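Local coordinates for protein dTDP-4-amino-4,6-dideoxyglucose formyltransferase (Shewanella sp. FDAARGOS_354, PDB 6V2T) that probably transfers a formyl group from a folate cofactor to the amino sugar of dTDP-4-amino-4,6-dideoxyglucose, a step linked to O-antigen synthesis in lipopolysaccharide, at residues P130-I135 / R237-G242; K161-F166 / Y175-Q180; D243-Y248 / Y258-A263. One frame throughout, in Å; residues are numbered along the deposited sequence.

Contact 1 of 3, residues P130-I135 / R237-G242; sequences PQVFSI and RALSHG. With 0FX (dTDP-4-amino-4,6-dideoxyglucose), chain G; EDO (1,2-ethanediol), chain I.
With chi1 at 173°, Val132 sends CG1 opposite its own backbone N, over toward Leu239, and in Ile135 it is the CG2 branch that takes the equivalent place (chi1 of -82° for CG1) and drops onto Ala238. The methyl of Ala238 packs into the surface of helix 130-137, touching both backbone and side chain: CB lies 3.4 Å from Val132 O and 3.5 Å from Ile135 CG2. Val132 CG1 meets Leu239 CD2 at 3.8 Å, the two side chains crossing at about a right angle. The same Ile135 CG2 also sits over the centre of one face of the Arg237 guanidinium, 3.8 Å above its plane, so an apolar methyl lies against one face of a flat cation whose polar edges are used by others. NH2 makes a nearly straight bond to O1 of a bound ethanediol, NE pairs with Asp234 and NH1 with the carbonyl of Asp169.

At the ligand end, Gln131 NE2 gives a straight hydrogen bond to O3 of the nucleotide deoxyribose (3.0 Å, 171°). C1 of that sugar lies over the centre of the His241 ring, 3.4 Å above its plane. Gln131 NE2 and His241 ND1 are both hydrogen-bonded to Ser171 OG, a second-shell hydroxyl that fixes the two groups beside the sugar. The contact thus joins the formyltransferase region to the C-terminal region at one wall of the nucleotide site. Helix 130-137 is wedged here between the end of helix 229-238 and strand 141-147, with helix 171-194 packed along Gln131 and Ile135 and Phe215 of helix 212-219 against Val132 and Leu239.

Contact 2 of 3, residues K161-F166 / Y175-Q180; sequences KEVPIF and YERVQQ. With 0FX (dTDP-4-amino-4,6-dideoxyglucose), chain G.
Pro164 O accepts a bent hydrogen bond from Arg177 NH1 (2.9 Å, 140°), the donor tilted out of the carbonyl plane. A turn at chi3 (-52°) swings the guanidinium out of line with the otherwise extended chain and lays it beside residues 164-166. There the Phe166 ring comes edge-on: CE2 stands over the centre of one guanidinium face, 3.5 Å above it, with the two planes 68° apart. Asp169 forms a salt bridge to NH1 and also accepts from Phe166 N, tying the arginine to the turn that follows the strand. Further back, Val163 CG2 meets Val178 CG2 at 3.6 Å, and the ring of Pro164 lies against Arg177 CD. Two residues before Arg177, Tyr175 points away from the strand, its OH donating to O4P of the nucleotide sugar at 3.0 Å. This is helix-on-strand packing at the border of an alpha/beta sheet: helix 171-194 covers outermost strand 157-163 of the formyltransferase domain, while its far side lines the substrate site.

Contact 3 of 3, residues D243-Y248 / Y258-A263; sequences DFNNAY and YIRLSA. With NA (sodium ion), chain J; 0FX (dTDP-4-amino-4,6-dideoxyglucose), chain G; PO4 (phosphate ion), chain F.
A C-terminal beta hairpin starts here, with Tyr248 and Tyr258 as a non-hydrogen-bonded antiparallel pair and Ile259 N bonded to Ala247 O at 2.9 Å. The Tyr258 ring lies between two CB atoms in CH-pi contacts, Tyr248 CB over one face, 3.9 Å from the ring centroid, and Asn245 CB over the other at 4.0 Å. The two tyrosines run side by side, their ring planes 54° apart. Beyond them, extended Arg260 grips one atom side-on, NE (3.0 Å) and NH1 (3.2 Å) both reaching Phe244 O from the same face of its carbonyl plane. Its NH2 forms a salt bridge with Glu264 of the second subunit, and residues 258-263 pair with a strand of that subunit, continuing the sheet across the dimer interface.

The loop so held presents Phe244 and Asn246 to the thymine base: the Phe244 ring lies over it, and Asn246 reads its edge with OD1 taking N31 and ND2 giving to O21. Leu239 O accepts from the same ND2 and steadies the amide. Further along the strand, Ala263 O binds the sodium ion together with Trp168 O, Asn173 OD1 and two waters. Between loop and strand, one water accepts from Ala247 N (2.9 Å) and donates to Ile259 O (2.8 Å).

Contact 1 is fully buried, whereas contacts 2 and 3 are partly exposed, and all three touch the same nucleotide sugar. Contact 1 is mostly apolar across its segments and joins the two family regions. Contact 2 stays within the formyltransferase region, contact 3 within the C-terminal one, and each relies on an arginine bonded to a backbone carbonyl; the acid paired with it is in the same chain in contact 2, in the second subunit in contact 3. Contact 1 meets both neighbours: Arg237 and Ile135 reach residues 165-166 of contact 2, and Ser240 OG makes a probable hydrogen bond with Leu261 N of contact 3. Contacts 2 and 3 do not touch.

Contact 1 of 3, residues P130-I135 / R237-G242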
loop_
_atom_site.group_PDB
_atom_site.type_symbol
_atom_site.label_atom_id
_atom_site.label_comp_id
_atom_site.label_asym_id
_atom_site.label_seq_id
_atom_site.Cartn_x
_atom_site.Cartn_y
_atom_site.Cartn_z
ATOM N N PRO B 130 8.863 -18.422 3.418
ATOM C CA PRO B 130 9.445 -18.836 2.128
ATOM C C PRO B 130 9.101 -17.945 0.933
ATOM O O PRO B 130 9.965 -17.675 0.157
ATOM C CB PRO B 130 8.926 -20.269 1.971
ATOM C CG PRO B 130 8.827 -20.738 3.405
ATOM C CD PRO B 130 8.223 -19.543 4.122
ATOM N N GLN B 131 7.856 -17.469 0.822
ATOM C CA GLN B 131 7.432 -16.632 -0.318
ATOM C C GLN B 131 8.159 -15.280 -0.296
ATOM O O GLN B 131 8.395 -14.787 -1.357
ATOM C CB GLN B 131 5.904 -16.521 -0.358
ATOM C CG GLN B 131 5.359 -15.466 0.587
ATOM C CD GLN B 131 5.343 -15.894 2.039
ATOM O OE1 GLN B 131 5.521 -17.053 2.372
ATOM N NE2 GLN B 131 5.075 -14.938 2.910
ATOM N N VAL B 132 8.592 -14.745 0.854
ATOM C CA VAL B 132 9.352 -13.472 0.901
ATOM C C VAL B 132 10.670 -13.679 0.139
ATOM O O VAL B 132 10.968 -12.892 -0.761
ATOM C CB VAL B 132 9.625 -13.001 2.343
ATOM C CG1 VAL B 132 10.541 -11.805 2.352
ATOM C CG2 VAL B 132 8.330 -12.706 3.086
ATOM N N PHE B 133 11.421 -14.676 0.541
ATOM C CA PHE B 133 12.702 -15.095 -0.106
ATOM C C PHE B 133 12.439 -15.496 -1.565
ATOM O O PHE B 133 13.162 -15.039 -2.415
ATOM C CB PHE B 133 13.382 -16.168 0.735
ATOM C CG PHE B 133 13.784 -15.631 2.084
ATOM C CD1 PHE B 133 14.955 -14.896 2.225
ATOM C CD2 PHE B 133 12.970 -15.809 3.191
ATOM C CE1 PHE B 133 15.299 -14.367 3.462
ATOM C CE2 PHE B 133 13.299 -15.232 4.412
ATOM C CZ PHE B 133 14.479 -14.555 4.547
ATOM N N SER B 134 11.393 -16.242 -1.876
ATOM C CA SER B 134 11.173 -16.656 -3.281
ATOM C C SER B 134 10.956 -15.420 -4.170
ATOM O O SER B 134 11.388 -15.465 -5.346
ATOM C CB SER B 134 10.047 -17.657 -3.443
ATOM O OG SER B 134 10.471 -18.937 -3.010
ATOM N N ILE B 135 10.236 -14.393 -3.693
ATOM C CA ILE B 135 9.868 -13.246 -4.569
ATOM C C ILE B 135 11.176 -12.617 -5.041
ATOM O O ILE B 135 11.247 -12.175 -6.187
ATOM C CB ILE B 135 8.946 -12.235 -3.849
ATOM C CG1 ILE B 135 7.496 -12.718 -3.892
ATOM C CG2 ILE B 135 9.108 -10.823 -4.415
ATOM C CD1 ILE B 135 6.535 -12.053 -2.862
ATOM N N ARG B 237 8.086 -5.316 -2.629
ATOM C CA ARG B 237 6.871 -6.180 -2.742
ATOM C C ARG B 237 7.038 -7.463 -1.922
ATOM O O ARG B 237 6.031 -7.865 -1.256
ATOM C CB ARG B 237 6.441 -6.391 -4.200
ATOM C CG ARG B 237 7.197 -7.464 -4.966
ATOM C CD ARG B 237 6.782 -7.356 -6.431
ATOM N NE ARG B 237 7.646 -8.131 -7.300
ATOM C CZ ARG B 237 7.493 -9.407 -7.633
ATOM N NH1 ARG B 237 6.490 -10.147 -7.174
ATOM N NH2 ARG B 237 8.381 -9.950 -8.444
ATOM N N ALA B 238 8.259 -8.029 -1.843
ATOM C CA ALA B 238 8.568 -9.236 -1.048
ATOM C C ALA B 238 8.301 -8.948 0.436
ATOM O O ALA B 238 7.909 -9.860 1.147
ATOM C CB ALA B 238 10.011 -9.660 -1.219
ATOM N N LEU B 239 8.567 -7.717 0.866
ATOM C CA LEU B 239 8.537 -7.282 2.290
ATOM C C LEU B 239 7.181 -6.627 2.628
ATOM O O LEU B 239 6.987 -6.188 3.775
ATOM C CB LEU B 239 9.710 -6.335 2.508
ATOM C CG LEU B 239 11.079 -7.019 2.481
ATOM C CD1 LEU B 239 12.195 -6.017 2.750
ATOM C CD2 LEU B 239 11.174 -8.182 3.463
ATOM N N SER B 240 6.247 -6.630 1.692
ATOM C CA SER B 240 4.902 -6.039 1.849
ATOM C C SER B 240 3.895 -7.149 2.080
ATOM O O SER B 240 3.751 -8.042 1.225
ATOM C CB SER B 240 4.550 -5.162 0.705
ATOM O OG SER B 240 5.520 -4.143 0.600
ATOM N N HIS B 241 3.278 -7.135 3.249
ATOM C CA HIS B 241 2.304 -8.183 3.644
ATOM C C HIS B 241 1.276 -7.527 4.556
ATOM O O HIS B 241 1.491 -7.538 5.792
ATOM C CB HIS B 241 3.002 -9.350 4.317
ATOM C CG HIS B 241 2.163 -10.563 4.512
ATOM N ND1 HIS B 241 2.476 -11.772 3.889
ATOM C CD2 HIS B 241 1.046 -10.777 5.264
ATOM C CE1 HIS B 241 1.564 -12.675 4.239
ATOM N NE2 HIS B 241 0.672 -12.091 5.088
ATOM N N GLY B 242 0.230 -6.993 3.956
ATOM C CA GLY B 242 -0.879 -6.331 4.679
ATOM C C GLY B 242 -0.326 -5.219 5.549
ATOM O O GLY B 242 0.488 -4.428 5.042
HETATM O O4P 0FX G . 2.765 -18.957 8.385
HETATM P P2 0FX G . 2.363 -18.734 9.845
HETATM O O3P 0FX G . 1.326 -19.703 10.316
HETATM O O1G 0FX G . 3.701 -19.052 10.603
HETATM C C1G 0FX G . 3.675 -20.037 11.633
HETATM C C2G 0FX G . 4.467 -19.429 12.774
HETATM O O2G 0FX G . 3.909 -18.205 13.286
HETATM C C3G 0FX G . 5.859 -19.145 12.235
HETATM O O3G 0FX G . 6.639 -18.674 13.344
HETATM C C4G 0FX G . 6.472 -20.388 11.561
HETATM N N4A 0FX G . 7.679 -19.988 10.830
HETATM C C5G 0FX G . 5.564 -21.093 10.560
HETATM C C6G 0FX G . 6.171 -22.442 10.123
HETATM O O5G 0FX G . 4.277 -21.266 11.160
HETATM O OPP 0FX G . 1.635 -17.302 10.394
HETATM P P 0FX G . 2.637 -16.102 10.508
HETATM O O1P 0FX G . 3.767 -16.209 11.420
HETATM O O2P 0FX G . 1.838 -14.934 11.020
HETATM O O5 0FX G . 3.112 -15.544 9.110
HETATM C C5 0FX G . 2.239 -15.499 8.013
HETATM C C4 0FX G . 2.825 -14.488 7.019
HETATM O O4 0FX G . 2.755 -13.151 7.517
HETATM C C3 0FX G . 4.327 -14.670 6.739
HETATM O O3 0FX G . 4.580 -15.707 5.802
HETATM C C2 0FX G . 4.806 -13.270 6.282
HETATM C C1 0FX G . 3.810 -12.370 7.065
HETATM N N11 0FX G . 4.481 -11.772 8.210
HETATM C C61 0FX G . 4.353 -12.264 9.462
HETATM C C51 0FX G . 5.007 -11.624 10.514
HETATM C C5A 0FX G . 4.884 -12.173 11.932
HETATM C C21 0FX G . 5.217 -10.680 7.967
HETATM O O21 0FX G . 5.320 -10.225 6.693
HETATM N N31 0FX G . 5.882 -10.038 8.959
HETATM C C41 0FX G . 5.784 -10.494 10.235
HETATM O O41 0FX G . 6.502 -9.862 11.210
HETATM C C1 EDO I . 8.036 -13.084 -10.284
HETATM O O1 EDO I . 8.576 -12.701 -9.021
HETATM C C2 EDO I . 9.145 -13.543 -11.141
HETATM O O2 EDO I . 10.214 -12.591 -11.128
#

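Contact 2 of 3, residues K161-F166 / Y175-Q180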
loop_
_atom_site.group_PDB
_atom_site.type_symbol
_atom_site.label_atom_id
_atom_site.label_comp_id
_atom_site.label_asym_id
_atom_site.label_seq_id
_atom_site.Cartn_x
_atom_site.Cartn_y
_atom_site.Cartn_z
ATOM N N LYS B 161 3.147 -29.296 -3.671
ATOM C CA LYS B 161 2.643 -28.602 -4.876
ATOM C C LYS B 161 3.198 -27.188 -4.935
ATOM O O LYS B 161 3.099 -26.456 -3.947
ATOM C CB LYS B 161 1.113 -28.638 -4.895
ATOM C CG LYS B 161 0.517 -28.103 -6.203
ATOM C CD LYS B 161 -0.942 -28.461 -6.464
ATOM C CE LYS B 161 -1.653 -29.129 -5.295
ATOM N NZ LYS B 161 -3.112 -29.280 -5.508
ATOM N N GLU B 162 3.803 -26.859 -6.065
ATOM C CA GLU B 162 4.347 -25.533 -6.380
ATOM C C GLU B 162 3.163 -24.609 -6.652
ATOM O O GLU B 162 2.124 -25.081 -7.133
ATOM C CB GLU B 162 5.283 -25.621 -7.569
ATOM C CG GLU B 162 5.788 -24.264 -8.021
ATOM C CD GLU B 162 6.979 -24.285 -8.951
ATOM O OE1 GLU B 162 7.309 -25.374 -9.440
ATOM O OE2 GLU B 162 7.622 -23.226 -9.127
ATOM N N VAL B 163 3.303 -23.349 -6.286
ATOM C CA VAL B 163 2.348 -22.291 -6.692
ATOM C C VAL B 163 3.171 -21.276 -7.459
ATOM O O VAL B 163 4.371 -21.079 -7.189
ATOM C CB VAL B 163 1.560 -21.690 -5.508
ATOM C CG1 VAL B 163 1.018 -22.757 -4.584
ATOM C CG2 VAL B 163 2.381 -20.687 -4.734
ATOM N N PRO B 164 2.554 -20.672 -8.496
ATOM C CA PRO B 164 3.224 -19.664 -9.304
ATOM C C PRO B 164 3.391 -18.382 -8.481
ATOM O O PRO B 164 2.624 -18.162 -7.545
ATOM C CB PRO B 164 2.264 -19.465 -10.493
ATOM C CG PRO B 164 0.900 -19.785 -9.916
ATOM C CD PRO B 164 1.150 -20.879 -8.894
ATOM N N ILE B 165 4.446 -17.643 -8.792
ATOM C CA ILE B 165 4.664 -16.240 -8.354
ATOM C C ILE B 165 4.588 -15.332 -9.578
ATOM O O ILE B 165 5.340 -15.570 -10.536
ATOM C CB ILE B 165 6.007 -16.085 -7.648
ATOM C CG1 ILE B 165 6.101 -17.033 -6.455
ATOM C CG2 ILE B 165 6.207 -14.627 -7.224
ATOM C CD1 ILE B 165 7.365 -16.876 -5.677
ATOM N N PHE B 166 3.783 -14.279 -9.491
ATOM C CA PHE B 166 3.667 -13.262 -10.560
ATOM C C PHE B 166 4.494 -12.027 -10.199
ATOM O O PHE B 166 4.769 -11.800 -8.984
ATOM C CB PHE B 166 2.187 -12.997 -10.809
ATOM C CG PHE B 166 1.371 -14.243 -11.057
ATOM C CD1 PHE B 166 1.583 -15.014 -12.189
ATOM C CD2 PHE B 166 0.398 -14.650 -10.165
ATOM C CE1 PHE B 166 0.831 -16.157 -12.432
ATOM C CE2 PHE B 166 -0.346 -15.800 -10.401
ATOM C CZ PHE B 166 -0.130 -16.554 -11.530
ATOM N N TYR B 175 1.358 -15.691 -0.282
ATOM C CA TYR B 175 1.006 -16.442 0.935
ATOM C C TYR B 175 -0.428 -16.974 0.810
ATOM O O TYR B 175 -0.653 -18.161 1.126
ATOM C CB TYR B 175 1.115 -15.562 2.171
ATOM C CG TYR B 175 0.855 -16.299 3.447
ATOM C CD1 TYR B 175 1.780 -17.208 3.939
ATOM C CD2 TYR B 175 -0.303 -16.082 4.174
ATOM C CE1 TYR B 175 1.573 -17.861 5.136
ATOM C CE2 TYR B 175 -0.509 -16.707 5.387
ATOM C CZ TYR B 175 0.427 -17.604 5.866
ATOM O OH TYR B 175 0.209 -18.229 7.049
ATOM N N GLU B 176 -1.351 -16.141 0.340
ATOM C CA GLU B 176 -2.762 -16.571 0.233
ATOM C C GLU B 176 -2.875 -17.713 -0.784
ATOM O O GLU B 176 -3.675 -18.596 -0.555
ATOM C CB GLU B 176 -3.657 -15.377 -0.115
ATOM C CG GLU B 176 -3.863 -14.448 1.060
ATOM C CD GLU B 176 -4.705 -13.194 0.819
ATOM O OE1 GLU B 176 -4.927 -12.791 -0.344
ATOM O OE2 GLU B 176 -5.071 -12.589 1.809
ATOM N N ARG B 177 -2.125 -17.659 -1.883
ATOM C CA ARG B 177 -2.155 -18.697 -2.934
ATOM C C ARG B 177 -1.564 -19.991 -2.344
ATOM O O ARG B 177 -2.124 -21.062 -2.565
ATOM C CB ARG B 177 -1.430 -18.148 -4.157
ATOM C CG ARG B 177 -1.551 -18.991 -5.413
ATOM C CD ARG B 177 -0.833 -18.390 -6.604
ATOM N NE ARG B 177 -1.224 -17.013 -6.826
ATOM C CZ ARG B 177 -0.426 -15.944 -6.880
ATOM N NH1 ARG B 177 0.887 -16.022 -6.756
ATOM N NH2 ARG B 177 -0.972 -14.757 -7.028
ATOM N N VAL B 178 -0.523 -19.884 -1.527
ATOM C CA VAL B 178 0.081 -21.042 -0.815
ATOM C C VAL B 178 -0.956 -21.628 0.139
ATOM O O VAL B 178 -1.151 -22.872 0.088
ATOM C CB VAL B 178 1.389 -20.658 -0.100
ATOM C CG1 VAL B 178 1.866 -21.749 0.836
ATOM C CG2 VAL B 178 2.457 -20.314 -1.115
ATOM N N GLN B 179 -1.652 -20.780 0.898
ATOM C CA GLN B 179 -2.670 -21.246 1.881
ATOM C C GLN B 179 -3.739 -22.051 1.137
ATOM O O GLN B 179 -4.150 -23.105 1.676
ATOM C CB GLN B 179 -3.338 -20.112 2.666
ATOM C CG GLN B 179 -2.448 -19.405 3.683
ATOM C CD GLN B 179 -3.210 -18.311 4.416
ATOM O OE1 GLN B 179 -3.610 -17.276 3.850
ATOM N NE2 GLN B 179 -3.391 -18.512 5.705
ATOM N N GLN B 180 -4.140 -21.620 -0.063
ATOM C CA GLN B 180 -5.183 -22.344 -0.853
ATOM C C GLN B 180 -4.666 -23.740 -1.237
ATOM O O GLN B 180 -5.426 -24.717 -1.130
ATOM C CB GLN B 180 -5.583 -21.582 -2.116
ATOM C CG GLN B 180 -6.795 -22.200 -2.805
ATOM C CD GLN B 180 -7.968 -22.404 -1.869
ATOM O OE1 GLN B 180 -8.482 -21.453 -1.267
ATOM N NE2 GLN B 180 -8.378 -23.656 -1.709
HETATM O O4P 0FX G . 2.765 -18.957 8.385
HETATM P P2 0FX G . 2.363 -18.734 9.845
HETATM O O3P 0FX G . 1.326 -19.703 10.316
HETATM O O1G 0FX G . 3.701 -19.052 10.603
HETATM C C1G 0FX G . 3.675 -20.037 11.633
HETATM C C2G 0FX G . 4.467 -19.429 12.774
HETATM O O2G 0FX G . 3.909 -18.205 13.286
HETATM C C3G 0FX G . 5.859 -19.145 12.235
HETATM O O3G 0FX G . 6.639 -18.674 13.344
HETATM C C4G 0FX G . 6.472 -20.388 11.561
HETATM N N4A 0FX G . 7.679 -19.988 10.830
HETATM C C5G 0FX G . 5.564 -21.093 10.560
HETATM C C6G 0FX G . 6.171 -22.442 10.123
HETATM O O5G 0FX G . 4.277 -21.266 11.160
HETATM O OPP 0FX G . 1.635 -17.302 10.394
HETATM P P 0FX G . 2.637 -16.102 10.508
HETATM O O1P 0FX G . 3.767 -16.209 11.420
HETATM O O2P 0FX G . 1.838 -14.934 11.020
HETATM O O5 0FX G . 3.112 -15.544 9.110
HETATM C C5 0FX G . 2.239 -15.499 8.013
HETATM C C4 0FX G . 2.825 -14.488 7.019
HETATM O O4 0FX G . 2.755 -13.151 7.517
HETATM C C3 0FX G . 4.327 -14.670 6.739
HETATM O O3 0FX G . 4.580 -15.707 5.802
HETATM C C2 0FX G . 4.806 -13.270 6.282
HETATM C C1 0FX G . 3.810 -12.370 7.065
HETATM N N11 0FX G . 4.481 -11.772 8.210
HETATM C C61 0FX G . 4.353 -12.264 9.462
HETATM C C51 0FX G . 5.007 -11.624 10.514
HETATM C C5A 0FX G . 4.884 -12.173 11.932
HETATM C C21 0FX G . 5.217 -10.680 7.967
HETATM O O21 0FX G . 5.320 -10.225 6.693
HETATM N N31 0FX G . 5.882 -10.038 8.959
HETATM C C41 0FX G . 5.784 -10.494 10.235
HETATM O O41 0FX G . 6.502 -9.862 11.210
#

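Contact 3 of 3, residues D243-Y248 / Y258-A263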
loop_
_atom_site.group_PDB
_atom_site.type_symbol
_atom_site.label_atom_id
_atom_site.label_comp_id
_atom_site.label_asym_id
_atom_site.label_seq_id
_atom_site.Cartn_x
_atom_site.Cartn_y
_atom_site.Cartn_z
ATOM N N ASP B 243 -0.638 -5.231 6.847
ATOM C CA ASP B 243 -0.267 -4.127 7.767
ATOM C C ASP B 243 1.011 -4.446 8.526
ATOM O O ASP B 243 1.385 -3.613 9.387
ATOM C CB ASP B 243 -1.389 -3.834 8.760
ATOM C CG ASP B 243 -2.522 -3.082 8.098
ATOM O OD1 ASP B 243 -2.225 -2.224 7.237
ATOM O OD2 ASP B 243 -3.675 -3.382 8.420
ATOM N N PHE B 244 1.700 -5.550 8.206
ATOM C CA PHE B 244 2.952 -5.912 8.921
ATOM C C PHE B 244 3.943 -4.763 8.740
ATOM O O PHE B 244 3.997 -4.170 7.655
ATOM C CB PHE B 244 3.474 -7.292 8.493
ATOM C CG PHE B 244 2.808 -8.441 9.204
ATOM C CD1 PHE B 244 2.036 -9.363 8.510
ATOM C CD2 PHE B 244 2.936 -8.587 10.580
ATOM C CE1 PHE B 244 1.398 -10.402 9.170
ATOM C CE2 PHE B 244 2.310 -9.636 11.241
ATOM C CZ PHE B 244 1.546 -10.540 10.530
ATOM N N ASN B 245 4.676 -4.453 9.807
ATOM C CA ASN B 245 5.777 -3.462 9.831
ATOM C C ASN B 245 7.040 -4.195 9.431
ATOM O O ASN B 245 7.638 -4.835 10.298
ATOM C CB ASN B 245 5.898 -2.816 11.219
ATOM C CG ASN B 245 4.665 -2.012 11.570
ATOM O OD1 ASN B 245 4.446 -0.932 11.024
ATOM N ND2 ASN B 245 3.853 -2.537 12.469
ATOM N N ASN B 246 7.346 -4.243 8.141
ATOM C CA ASN B 246 8.488 -5.065 7.674
ATOM C C ASN B 246 9.627 -4.135 7.259
ATOM O O ASN B 246 10.522 -3.878 8.094
ATOM C CB ASN B 246 8.050 -6.085 6.620
ATOM C CG ASN B 246 7.119 -7.160 7.141
ATOM O OD1 ASN B 246 7.169 -7.549 8.312
ATOM N ND2 ASN B 246 6.263 -7.661 6.271
ATOM N N ALA B 247 9.667 -3.725 5.994
ATOM C CA ALA B 247 10.758 -2.907 5.435
ATOM C C ALA B 247 10.754 -1.555 6.153
ATOM O O ALA B 247 9.674 -0.990 6.340
ATOM C CB ALA B 247 10.594 -2.759 3.946
ATOM N N TYR B 248 11.926 -1.075 6.535
ATOM C CA TYR B 248 12.133 0.272 7.116
ATOM C C TYR B 248 13.530 0.758 6.747
ATOM O O TYR B 248 14.381 -0.081 6.452
ATOM C CB TYR B 248 11.969 0.251 8.635
ATOM C CG TYR B 248 13.045 -0.538 9.322
ATOM C CD1 TYR B 248 12.926 -1.910 9.475
ATOM C CD2 TYR B 248 14.214 0.071 9.752
ATOM C CE1 TYR B 248 13.919 -2.657 10.081
ATOM C CE2 TYR B 248 15.224 -0.664 10.346
ATOM C CZ TYR B 248 15.063 -2.026 10.533
ATOM O OH TYR B 248 16.057 -2.765 11.090
ATOM N N TYR B 258 8.772 3.041 7.870
ATOM C CA TYR B 258 8.328 1.748 7.281
ATOM C C TYR B 258 7.792 1.998 5.869
ATOM O O TYR B 258 6.971 2.942 5.643
ATOM C CB TYR B 258 7.332 1.011 8.186
ATOM C CG TYR B 258 7.973 0.472 9.440
ATOM C CD1 TYR B 258 8.560 -0.787 9.471
ATOM C CD2 TYR B 258 8.060 1.253 10.581
ATOM C CE1 TYR B 258 9.162 -1.272 10.622
ATOM C CE2 TYR B 258 8.663 0.785 11.735
ATOM C CZ TYR B 258 9.206 -0.485 11.760
ATOM O OH TYR B 258 9.811 -0.941 12.886
ATOM N N ILE B 259 8.246 1.147 4.944
ATOM C CA ILE B 259 7.902 1.206 3.504
ATOM C C ILE B 259 7.078 -0.026 3.147
ATOM O O ILE B 259 7.531 -1.134 3.442
ATOM C CB ILE B 259 9.188 1.297 2.665
ATOM C CG1 ILE B 259 10.014 2.523 3.049
ATOM C CG2 ILE B 259 8.862 1.287 1.183
ATOM C CD1 ILE B 259 9.386 3.843 2.636
ATOM N N ARG B 260 5.945 0.180 2.473
ATOM C CA ARG B 260 5.074 -0.886 1.935
ATOM C C ARG B 260 4.826 -0.515 0.476
ATOM O O ARG B 260 4.800 0.706 0.162
ATOM C CB ARG B 260 3.770 -1.012 2.724
ATOM C CG ARG B 260 3.950 -1.448 4.172
ATOM C CD ARG B 260 2.695 -1.330 5.049
ATOM N NE ARG B 260 3.051 -1.635 6.441
ATOM C CZ ARG B 260 3.426 -0.729 7.381
ATOM N NH1 ARG B 260 3.746 -1.137 8.594
ATOM N NH2 ARG B 260 3.476 0.579 7.135
ATOM N N LEU B 261 4.637 -1.522 -0.361
ATOM C CA LEU B 261 4.370 -1.338 -1.813
ATOM C C LEU B 261 3.221 -2.253 -2.202
ATOM O O LEU B 261 3.151 -3.389 -1.689
ATOM C CB LEU B 261 5.648 -1.670 -2.594
ATOM C CG LEU B 261 5.605 -1.437 -4.108
ATOM C CD1 LEU B 261 6.891 -0.796 -4.582
ATOM C CD2 LEU B 261 5.371 -2.741 -4.851
ATOM N N SER B 262 2.341 -1.784 -3.071
ATOM C CA SER B 262 1.299 -2.628 -3.701
ATOM C C SER B 262 1.574 -2.675 -5.202
ATOM O O SER B 262 2.099 -1.683 -5.730
ATOM C CB SER B 262 -0.073 -2.061 -3.466
ATOM O OG SER B 262 -0.115 -0.746 -3.988
ATOM N N ALA B 263 1.132 -3.744 -5.852
ATOM C CA ALA B 263 1.248 -3.973 -7.311
ATOM C C ALA B 263 -0.080 -4.559 -7.772
ATOM O O ALA B 263 -0.579 -5.503 -7.124
ATOM C CB ALA B 263 2.394 -4.876 -7.609
HETATM NA NA NA J . -0.245 -7.495 -6.071
HETATM O O4P 0FX G . 2.765 -18.957 8.385
HETATM P P2 0FX G . 2.363 -18.734 9.845
HETATM O O3P 0FX G . 1.326 -19.703 10.316
HETATM O O1G 0FX G . 3.701 -19.052 10.603
HETATM C C1G 0FX G . 3.675 -20.037 11.633
HETATM C C2G 0FX G . 4.467 -19.429 12.774
HETATM O O2G 0FX G . 3.909 -18.205 13.286
HETATM C C3G 0FX G . 5.859 -19.145 12.235
HETATM O O3G 0FX G . 6.639 -18.674 13.344
HETATM C C4G 0FX G . 6.472 -20.388 11.561
HETATM N N4A 0FX G . 7.679 -19.988 10.830
HETATM C C5G 0FX G . 5.564 -21.093 10.560
HETATM C C6G 0FX G . 6.171 -22.442 10.123
HETATM O O5G 0FX G . 4.277 -21.266 11.160
HETATM O OPP 0FX G . 1.635 -17.302 10.394
HETATM P P 0FX G . 2.637 -16.102 10.508
HETATM O O1P 0FX G . 3.767 -16.209 11.420
HETATM O O2P 0FX G . 1.838 -14.934 11.020
HETATM O O5 0FX G . 3.112 -15.544 9.110
HETATM C C5 0FX G . 2.239 -15.499 8.013
HETATM C C4 0FX G . 2.825 -14.488 7.019
HETATM O O4 0FX G . 2.755 -13.151 7.517
HETATM C C3 0FX G . 4.327 -14.670 6.739
HETATM O O3 0FX G . 4.580 -15.707 5.802
HETATM C C2 0FX G . 4.806 -13.270 6.282
HETATM C C1 0FX G . 3.810 -12.370 7.065
HETATM N N11 0FX G . 4.481 -11.772 8.210
HETATM C C61 0FX G . 4.353 -12.264 9.462
HETATM C C51 0FX G . 5.007 -11.624 10.514
HETATM C C5A 0FX G . 4.884 -12.173 11.932
HETATM C C21 0FX G . 5.217 -10.680 7.967
HETATM O O21 0FX G . 5.320 -10.225 6.693
HETATM N N31 0FX G . 5.882 -10.038 8.959
HETATM C C41 0FX G . 5.784 -10.494 10.235
HETATM O O41 0FX G . 6.502 -9.862 11.210
HETATM P P PO4 F . 0.462 0.659 -0.114
HETATM O O1 PO4 F . 1.164 0.732 1.257
HETATM O O2 PO4 F . -0.406 -0.608 -0.145
HETATM O O3 PO4 F . -0.417 1.904 -0.344
HETATM O O4 PO4 F . 1.500 0.599 -1.221
HETATM O O HOH W 1 7.142 -3.571 4.671
HETATM O O HOH W 2 -0.509 -5.859 -4.276
HETATM O O HOH W 3 -2.140 -8.510 -6.739
#